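Local coordinates for rubisco operon transcriptional regulator (Synechocystis sp., PDB 5Y2W), which probably represses transcription as a LysR-type regulator of carbon-metabolism genes, its regulatory domain binding the effector 2-phosphoglycolate, at residues G11-V17 with I39-V45; N99-L105 with L176-F181. One frame throughout, in Å; residues are numbered along the deposited sequence.

Interaction 1. Residues G11-V17 with I39-V45; sequences GRLRLAV and IEVSLKV
Leu15, Val17, Val41 and Leu43 form the apolar centre of two adjacent parallel strands, the first and last elements of a right-handed beta-alpha-beta unit whose connecting helix is 24-35. Leu43 CD1 touches both Leu15 CB (3.8 Å) and Val17 CG1 (3.7 Å), because Leu43 CG, anti to the backbone N (chi1 172°), puts CD1 against Leu15 and Val17. Leu15 CD1 meets Val41 CG1 at 3.9 Å, while helix 24-35 covers this face through Leu29 and Pro26. Six backbone hydrogen bonds link the strands: Leu13, Leu15 and Val17 donate to Glu40, Ser42 and Lys44, and the carbonyls of Gly11, Leu13 and Leu15 accept from the same three, as in Lys44 N to Leu15 O (2.7 Å). Strand 39-45 is outermost within its own chain, yet Val41 to Leu43 pair in parallel with a strand of the second subunit, so the sheet crosses the dimer interface. The opposite face is mostly polar, with Ala16 the exception. Arg12, bent at chi2 and chi3, lays its CD over the backbone of Glu40, and its NE forms a long salt bridge of 3.5 Å to Glu40 OE1, which lies at the guanidinium edge with the two planes 27° apart.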
loop_
_atom_site.group_PDB
_atom_site.type_symbol
_atom_site.label_atom_id
_atom_site.label_comp_id
_atom_site.label_asym_id
_atom_site.label_seq_id
_atom_site.Cartn_x
_atom_site.Cartn_y
_atom_site.Cartn_z
ATOM N N GLY A 11 2.337 18.196 20.325
ATOM C CA GLY A 11 1.502 16.986 20.539
ATOM C C GLY A 11 1.560 15.954 19.405
ATOM O O GLY A 11 1.754 16.314 18.259
ATOM N N ARG A 12 1.371 14.676 19.731
ATOM C CA ARG A 12 1.282 13.606 18.731
ATOM C C ARG A 12 -0.168 13.157 18.441
ATOM O O ARG A 12 -0.907 12.863 19.365
ATOM C CB ARG A 12 2.066 12.389 19.202
ATOM C CG ARG A 12 2.090 11.261 18.175
ATOM C CD ARG A 12 2.948 11.582 16.944
ATOM N NE ARG A 12 4.368 11.346 17.201
ATOM C CZ ARG A 12 4.934 10.143 17.301
ATOM N NH1 ARG A 12 6.231 10.046 17.562
ATOM N NH2 ARG A 12 4.217 9.031 17.143
ATOM N N LEU A 13 -0.555 13.117 17.165
ATOM C CA LEU A 13 -1.837 12.525 16.719
ATOM C C LEU A 13 -1.567 11.178 16.053
ATOM O O LEU A 13 -0.749 11.114 15.144
ATOM C CB LEU A 13 -2.494 13.440 15.703
ATOM C CG LEU A 13 -3.738 12.874 15.003
ATOM C CD1 LEU A 13 -4.906 12.617 15.966
ATOM C CD2 LEU A 13 -4.111 13.856 13.908
ATOM N N ARG A 14 -2.221 10.117 16.523
ATOM C CA ARG A 14 -2.064 8.755 15.990
ATOM C C ARG A 14 -3.335 8.349 15.227
ATOM O O ARG A 14 -4.398 8.137 15.832
ATOM C CB ARG A 14 -1.846 7.727 17.093
ATOM C CG ARG A 14 -0.438 7.696 17.643
ATOM C CD ARG A 14 -0.374 6.879 18.917
ATOM N NE ARG A 14 0.541 7.507 19.864
ATOM C CZ ARG A 14 0.295 8.641 20.534
ATOM N NH1 ARG A 14 1.227 9.124 21.358
ATOM N NH2 ARG A 14 -0.864 9.307 20.386
ATOM N N LEU A 15 -3.196 8.232 13.909
ATOM C CA LEU A 15 -4.288 7.820 13.031
ATOM C C LEU A 15 -4.031 6.440 12.494
ATOM O O LEU A 15 -2.921 6.142 11.951
ATOM C CB LEU A 15 -4.405 8.773 11.841
ATOM C CG LEU A 15 -4.510 10.242 12.226
ATOM C CD1 LEU A 15 -4.305 11.119 11.012
ATOM C CD2 LEU A 15 -5.847 10.524 12.891
ATOM N N ALA A 16 -5.050 5.604 12.580
ATOM C CA ALA A 16 -5.032 4.390 11.790
ATOM C C ALA A 16 -6.168 4.457 10.760
ATOM O O ALA A 16 -7.315 4.813 11.094
ATOM C CB ALA A 16 -5.076 3.139 12.653
ATOM N N VAL A 17 -5.812 4.162 9.499
ATOM C CA VAL A 17 -6.739 4.230 8.394
ATOM C C VAL A 17 -6.783 2.932 7.568
ATOM O O VAL A 17 -5.792 2.186 7.432
ATOM C CB VAL A 17 -6.531 5.489 7.492
ATOM C CG1 VAL A 17 -6.429 6.749 8.323
ATOM C CG2 VAL A 17 -5.338 5.368 6.551
ATOM N N ILE A 39 2.244 20.015 15.808
ATOM C CA ILE A 39 1.648 18.692 15.853
ATOM C C ILE A 39 2.375 17.646 14.983
ATOM O O ILE A 39 2.541 17.789 13.762
ATOM C CB ILE A 39 0.142 18.744 15.503
ATOM C CG1 ILE A 39 -0.568 19.788 16.372
ATOM C CG2 ILE A 39 -0.513 17.384 15.701
ATOM C CD1 ILE A 39 -0.274 19.660 17.855
ATOM N N GLU A 40 2.794 16.584 15.651
ATOM C CA GLU A 40 3.331 15.420 14.995
ATOM C C GLU A 40 2.191 14.418 14.718
ATOM O O GLU A 40 1.253 14.276 15.521
ATOM C CB GLU A 40 4.437 14.814 15.866
ATOM C CG GLU A 40 5.537 15.819 16.174
ATOM C CD GLU A 40 6.711 15.194 16.870
ATOM O OE1 GLU A 40 6.580 14.081 17.394
ATOM O OE2 GLU A 40 7.782 15.814 16.893
ATOM N N VAL A 41 2.257 13.752 13.562
ATOM C CA VAL A 41 1.228 12.812 13.164
ATOM C C VAL A 41 1.900 11.539 12.765
ATOM O O VAL A 41 2.841 11.571 11.955
ATOM C CB VAL A 41 0.404 13.307 11.982
ATOM C CG1 VAL A 41 -0.675 12.280 11.636
ATOM C CG2 VAL A 41 -0.200 14.665 12.273
ATOM N N SER A 42 1.427 10.439 13.353
ATOM C CA SER A 42 1.865 9.121 13.010
ATOM C C SER A 42 0.673 8.395 12.373
ATOM O O SER A 42 -0.394 8.271 12.972
ATOM C CB SER A 42 2.341 8.395 14.248
ATOM O OG SER A 42 2.887 7.168 13.866
ATOM N N LEU A 43 0.839 7.910 11.152
ATOM C CA LEU A 43 -0.267 7.270 10.430
ATOM C C LEU A 43 0.021 5.817 10.128
ATOM O O LEU A 43 1.034 5.470 9.510
ATOM C CB LEU A 43 -0.503 7.993 9.113
ATOM C CG LEU A 43 -1.508 7.347 8.143
ATOM C CD1 LEU A 43 -2.927 7.775 8.508
ATOM C CD2 LEU A 43 -1.189 7.724 6.686
ATOM N N LYS A 44 -0.925 4.990 10.479
ATOM C CA LYS A 44 -0.809 3.590 10.213
ATOM C C LYS A 44 -1.846 3.264 9.137
ATOM O O LYS A 44 -2.943 3.825 9.106
ATOM C CB LYS A 44 -1.039 2.793 11.487
ATOM C CG LYS A 44 -0.768 1.304 11.406
ATOM C CD LYS A 44 0.731 1.016 11.507
ATOM C CE LYS A 44 1.029 -0.459 11.211
ATOM N NZ LYS A 44 2.490 -0.785 11.194
ATOM N N VAL A 45 -1.490 2.371 8.228
ATOM C CA VAL A 45 -2.415 2.025 7.173
ATOM C C VAL A 45 -2.658 0.554 7.209
ATOM O O VAL A 45 -1.713 -0.248 7.067
ATOM C CB VAL A 45 -1.877 2.437 5.814
ATOM C CG1 VAL A 45 -2.797 1.905 4.680
ATOM C CG2 VAL A 45 -1.686 3.950 5.785
#

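Interaction 2. Residues N99-L105 with L176-F181; sequences NIPITAL and LDIDEF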
loop_
_atom_site.group_PDB
_atom_site.type_symbol
_atom_site.label_atom_id
_atom_site.label_comp_id
_atom_site.label_asym_id
_atom_site.label_seq_id
_atom_site.Cartn_x
_atom_site.Cartn_y
_atom_site.Cartn_z
ATOM N N ASN A 99 -25.369 -0.721 -18.215
ATOM C CA ASN A 99 -26.421 -1.567 -17.675
ATOM C C ASN A 99 -26.106 -3.028 -17.712
ATOM O O ASN A 99 -26.984 -3.850 -17.944
ATOM C CB ASN A 99 -27.730 -1.273 -18.405
ATOM C CG ASN A 99 -28.085 0.195 -18.321
ATOM O OD1 ASN A 99 -27.989 0.943 -19.293
ATOM N ND2 ASN A 99 -28.380 0.634 -17.114
ATOM N N ILE A 100 -24.854 -3.338 -17.394
ATOM C CA ILE A 100 -24.377 -4.672 -17.451
ATOM C C ILE A 100 -24.958 -5.400 -16.276
ATOM O O ILE A 100 -24.736 -5.003 -15.173
ATOM C CB ILE A 100 -22.842 -4.735 -17.388
ATOM C CG1 ILE A 100 -22.214 -3.997 -18.563
ATOM C CG2 ILE A 100 -22.415 -6.181 -17.389
ATOM C CD1 ILE A 100 -20.760 -3.621 -18.327
ATOM N N PRO A 101 -25.684 -6.498 -16.521
ATOM C CA PRO A 101 -26.247 -7.270 -15.438
ATOM C C PRO A 101 -25.189 -7.941 -14.631
ATOM O O PRO A 101 -24.119 -8.292 -15.138
ATOM C CB PRO A 101 -27.087 -8.337 -16.125
ATOM C CG PRO A 101 -26.718 -8.298 -17.568
ATOM C CD PRO A 101 -26.004 -7.042 -17.856
ATOM N N ILE A 102 -25.503 -8.145 -13.374
ATOM C CA ILE A 102 -24.527 -8.643 -12.466
ATOM C C ILE A 102 -24.188 -10.097 -12.816
ATOM O O ILE A 102 -23.052 -10.520 -12.603
ATOM C CB ILE A 102 -24.963 -8.482 -10.992
ATOM C CG1 ILE A 102 -23.789 -8.840 -10.067
ATOM C CG2 ILE A 102 -26.174 -9.359 -10.694
ATOM C CD1 ILE A 102 -23.909 -8.321 -8.653
ATOM N N THR A 103 -25.164 -10.813 -13.375
ATOM C CA THR A 103 -24.972 -12.155 -13.951
ATOM C C THR A 103 -23.811 -12.281 -14.946
ATOM O O THR A 103 -23.168 -13.348 -15.009
ATOM C CB THR A 103 -26.256 -12.652 -14.685
ATOM O OG1 THR A 103 -26.721 -11.660 -15.632
ATOM C CG2 THR A 103 -27.365 -12.959 -13.685
ATOM N N ALA A 104 -23.474 -11.197 -15.646
ATOM C CA ALA A 104 -22.273 -11.202 -16.501
ATOM C C ALA A 104 -20.935 -11.452 -15.759
ATOM O O ALA A 104 -19.876 -11.709 -16.389
ATOM C CB ALA A 104 -22.205 -9.915 -17.329
ATOM N N LEU A 105 -20.934 -11.357 -14.430
ATOM C CA LEU A 105 -19.694 -11.596 -13.674
ATOM C C LEU A 105 -19.367 -13.066 -13.434
ATOM O O LEU A 105 -18.249 -13.403 -13.067
ATOM C CB LEU A 105 -19.722 -10.857 -12.316
ATOM C CG LEU A 105 -19.729 -9.331 -12.433
ATOM C CD1 LEU A 105 -19.546 -8.710 -11.061
ATOM C CD2 LEU A 105 -18.687 -8.843 -13.400
ATOM N N LEU A 176 -16.277 -0.972 -15.039
ATOM C CA LEU A 176 -17.385 -1.632 -15.695
ATOM C C LEU A 176 -18.712 -1.265 -14.993
ATOM O O LEU A 176 -18.859 -1.387 -13.747
ATOM C CB LEU A 176 -17.183 -3.124 -15.676
ATOM C CG LEU A 176 -15.920 -3.662 -16.386
ATOM C CD1 LEU A 176 -15.948 -5.178 -16.308
ATOM C CD2 LEU A 176 -15.852 -3.201 -17.835
ATOM N N ASP A 177 -19.682 -0.846 -15.799
ATOM C CA ASP A 177 -21.008 -0.362 -15.295
ATOM C C ASP A 177 -21.927 -1.519 -15.023
ATOM O O ASP A 177 -22.886 -1.743 -15.749
ATOM C CB ASP A 177 -21.658 0.599 -16.323
ATOM C CG ASP A 177 -23.004 1.182 -15.829
ATOM O OD1 ASP A 177 -23.211 1.348 -14.594
ATOM O OD2 ASP A 177 -23.870 1.465 -16.680
ATOM N N ILE A 178 -21.585 -2.272 -13.999
ATOM C CA ILE A 178 -22.259 -3.460 -13.626
ATOM C C ILE A 178 -23.366 -3.086 -12.665
ATOM O O ILE A 178 -23.139 -2.242 -11.811
ATOM C CB ILE A 178 -21.346 -4.412 -12.839
ATOM C CG1 ILE A 178 -20.018 -4.658 -13.543
ATOM C CG2 ILE A 178 -22.087 -5.707 -12.536
ATOM C CD1 ILE A 178 -20.092 -5.269 -14.927
ATOM N N ASP A 179 -24.537 -3.734 -12.798
ATOM C CA ASP A 179 -25.653 -3.554 -11.879
ATOM C C ASP A 179 -25.212 -3.936 -10.476
ATOM O O ASP A 179 -24.377 -4.836 -10.299
ATOM C CB ASP A 179 -26.823 -4.479 -12.209
ATOM C CG ASP A 179 -27.595 -4.078 -13.483
ATOM O OD1 ASP A 179 -27.450 -2.942 -13.974
ATOM O OD2 ASP A 179 -28.372 -4.935 -13.959
ATOM N N GLU A 180 -25.850 -3.294 -9.505
ATOM C CA GLU A 180 -25.583 -3.425 -8.088
ATOM C C GLU A 180 -24.315 -2.703 -7.717
ATOM O O GLU A 180 -23.937 -2.707 -6.563
ATOM C CB GLU A 180 -25.525 -4.888 -7.638
ATOM C CG GLU A 180 -26.707 -5.731 -8.098
ATOM C CD GLU A 180 -28.085 -5.177 -7.686
ATOM O OE1 GLU A 180 -29.080 -5.569 -8.326
ATOM O OE2 GLU A 180 -28.180 -4.362 -6.738
ATOM N N PHE A 181 -23.654 -2.073 -8.688
ATOM C CA PHE A 181 -22.498 -1.287 -8.381
ATOM C C PHE A 181 -22.836 0.153 -8.608
ATOM O O PHE A 181 -23.648 0.430 -9.443
ATOM C CB PHE A 181 -21.300 -1.740 -9.228
ATOM C CG PHE A 181 -20.700 -3.008 -8.708
ATOM C CD1 PHE A 181 -21.211 -4.248 -9.094
ATOM C CD2 PHE A 181 -19.676 -2.951 -7.778
ATOM C CE1 PHE A 181 -20.680 -5.401 -8.609
ATOM C CE2 PHE A 181 -19.152 -4.110 -7.261
ATOM C CZ PHE A 181 -19.663 -5.341 -7.653
#
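A single backbone bridge, Ile100 with Ile178, joins the loop 99-105, which ends in a 3-10 turn at 102-105, to the loop 176-181, which closes in a type II beta turn from Ile178 to Phe181. Ile100 N donates to Asp177 O (3.0 Å) in the carbonyl plane, and Asp179 N returns a bond to Ile100 O (2.7 Å). One residue earlier, Asn99 N reaches Asp177 OD2 (3.1 Å) from above the carboxylate plane. Asp177 CG is anti to its own N (chi1 -177°), which brings OD2 within bonding distance of Asn99 N. Next to the bridge the contact is apolar: Ile178 CD1 presses on Ile100 CG2 (3.5 Å) and is met less closely by Leu105 CD2. Ile178 CG2 packs against Ile102 CA (3.8 Å). Beyond it, Ile102 CD1 passes at about a right angle to the Glu180 side chain, meeting its CG at 3.9 Å, and both Ile102 and Leu105 come obliquely to the Phe181 ring. Val86 of strand 81-89 and Leu126 of helix 118-129 extend this cluster. Asp179 sets its carboxylate alongside Ile100 and Pro101, with CG 3.4 Å from Ile100 O and OD2 3.5 Å from Pro101 CA. With an alanine here, the carboxylate would be gone from beside Ile100 O and Pro101 CA, which would probably open a gap there. The Asn99-Asp177 bond lies at the exposed end and the bridge leads from it into the buried isoleucines: two backbone bonds and one carboxylate acceptor set the register at Ile100, while Ile178 packs against Ile100, Ile102 and Leu105.

Interactions 1 and 2 lie on opposite sides of the chain's centre, their centres 39 Å apart and their nearest atoms about 21 Å apart. They come in series along the chain: 11-17 and 39-45 are complete before 99-105 begins. Interaction 1 belongs to the mixed five-stranded sheet, whereas interaction 2 lies beside the three-stranded antiparallel sheet of 81-89, 157-160 and 173-176. This fits the two-lobed periplasmic-binding-protein fold of LysR effector domains, with the ligand between the lobes. The side chain of Val45 is about 7 Å from the bound PGA (2-phosphoglycolic acid). The side chain of Phe181 is about 12 Å from the same PGA. Each contact therefore probably moves with its own lobe if the lobes shift about the ligand.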